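Local structure of interferon-activable protein 202 (Mus musculus, 4L5R) at residues 90-93 against 94-97. The protein binds double-stranded DNA without sequence specificity and restrains innate immune signalling by preventing activation of the AIM2 inflammasome. Residues are numbered along the deposited sequence; the frame is centred on the assembly and turned at random.
Unlike the reference sequence in segment 94-97: Met96 (reference Ile), Phe97 (reference Ile).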
loop_
_atom_site.group_PDB
_atom_site.type_symbol
_atom_site.label_atom_id
_atom_site.label_comp_id
_atom_site.label_asym_id
_atom_site.label_seq_id
_atom_site.Cartn_x
_atom_site.Cartn_y
_atom_site.Cartn_z
ATOM N N GLU A 90 16.700 -11.638 -9.190
ATOM C CA GLU A 90 15.798 -12.721 -9.550
ATOM C C GLU A 90 16.175 -13.946 -8.725
ATOM O O GLU A 90 17.357 -14.268 -8.565
ATOM C CB GLU A 90 15.876 -13.024 -11.042
ATOM C CG GLU A 90 15.314 -14.375 -11.453
ATOM C CD GLU A 90 15.867 -14.838 -12.796
ATOM O OE1 GLU A 90 16.597 -14.051 -13.436
ATOM O OE2 GLU A 90 15.584 -15.985 -13.208
ATOM N N ALA A 91 15.161 -14.620 -8.192
ATOM C CA ALA A 91 15.379 -15.731 -7.272
ATOM C C ALA A 91 15.894 -16.973 -7.980
ATOM O O ALA A 91 15.466 -17.299 -9.086
ATOM C CB ALA A 91 14.099 -16.047 -6.503
ATOM N N ALA A 92 16.813 -17.661 -7.315
ATOM C CA ALA A 92 17.314 -18.947 -7.776
ATOM C C ALA A 92 16.226 -19.995 -7.609
ATOM O O ALA A 92 15.448 -19.941 -6.652
ATOM C CB ALA A 92 18.537 -19.338 -6.983
ATOM N N PRO A 93 16.162 -20.952 -8.543
ATOM C CA PRO A 93 15.186 -22.044 -8.473
ATOM C C PRO A 93 15.120 -22.696 -7.090
ATOM O O PRO A 93 14.024 -22.946 -6.593
ATOM C CB PRO A 93 15.713 -23.034 -9.512
ATOM C CG PRO A 93 16.336 -22.149 -10.549
ATOM C CD PRO A 93 16.951 -20.996 -9.787
ATOM N N ASN A 94 16.270 -22.948 -6.472
ATOM C CA ASN A 94 16.306 -23.609 -5.169
ATOM C C ASN A 94 15.915 -22.684 -4.020
ATOM O O ASN A 94 16.090 -23.032 -2.847
ATOM C CB ASN A 94 17.685 -24.227 -4.905
ATOM C CG ASN A 94 18.737 -23.187 -4.549
ATOM O OD1 ASN A 94 18.586 -22.003 -4.850
ATOM N ND2 ASN A 94 19.813 -23.631 -3.909
ATOM N N GLN A 95 15.387 -21.509 -4.364
ATOM C CA GLN A 95 14.906 -20.554 -3.366
ATOM C C GLN A 95 13.407 -20.325 -3.503
ATOM O O GLN A 95 12.825 -19.552 -2.750
ATOM C CB GLN A 95 15.623 -19.209 -3.501
ATOM C CG GLN A 95 17.034 -19.167 -2.935
ATOM C CD GLN A 95 17.766 -17.889 -3.317
ATOM O OE1 GLN A 95 17.503 -17.298 -4.369
ATOM N NE2 GLN A 95 18.682 -17.451 -2.459
ATOM N N MET A 96 12.791 -20.985 -4.475
ATOM C CA MET A 96 11.374 -20.794 -4.733
ATOM C C MET A 96 10.528 -21.721 -3.874
ATOM O O MET A 96 11.023 -22.708 -3.325
ATOM C CB MET A 96 11.066 -21.005 -6.214
ATOM C CG MET A 96 11.641 -19.922 -7.109
ATOM S SD MET A 96 11.368 -20.285 -8.845
ATOM C CE MET A 96 12.189 -18.883 -9.608
ATOM N N PHE A 97 9.249 -21.391 -3.761
ATOM C CA PHE A 97 8.347 -22.124 -2.891
ATOM C C PHE A 97 6.929 -21.913 -3.381
ATOM O O PHE A 97 6.671 -21.045 -4.215
ATOM C CB PHE A 97 8.472 -21.608 -1.456
ATOM C CG PHE A 97 8.450 -20.107 -1.353
ATOM C CD1 PHE A 97 7.248 -19.419 -1.253
ATOM C CD2 PHE A 97 9.633 -19.381 -1.379
ATOM C CE1 PHE A 97 7.227 -18.041 -1.171
ATOM C CE2 PHE A 97 9.618 -18.000 -1.290
ATOM C CZ PHE A 97 8.415 -17.329 -1.191
#
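Ala92 and Gln95 close a tight turn in the loop that follows strand 87-90 and leads to helix 101-108. Gln95 N donates to Ala92 O at 2.8 Å. One residue on, Met96 N reaches Pro93 O at 3.1 Å, with a nearly straight N-H...O angle of 166°. Both donors stand above the plane of the carbonyl they use. Gln95 OE1 accepts from Ala92 N at 3.0 Å, the donor lying 22° off the plane of the side-chain carbonyl. CG of Gln95 lies beside its own backbone N (chi1 -77°) and the chain then runs extended, which carries the amide back along Ala92. Ala92 is thus held at both its N and its O by one residue. Ala92 CB also meets Asn94 OD1 at 3.4 Å. The extended side chain of Met96 runs back beside the incoming chain, and Met96 CE comes to 3.7 Å from Ala91 O. Gln95 OE1 has a second, weak hydrogen bond from Thr69, and Ala91 packs on Phe67 and Thr69 of strand 67-76. Two successive i to i+3 bonds, with Pro93 as the second residue of the first turn, are characteristic of a short 3-10 turn, here on the surface of the first OB fold of HIN-200 domain 1.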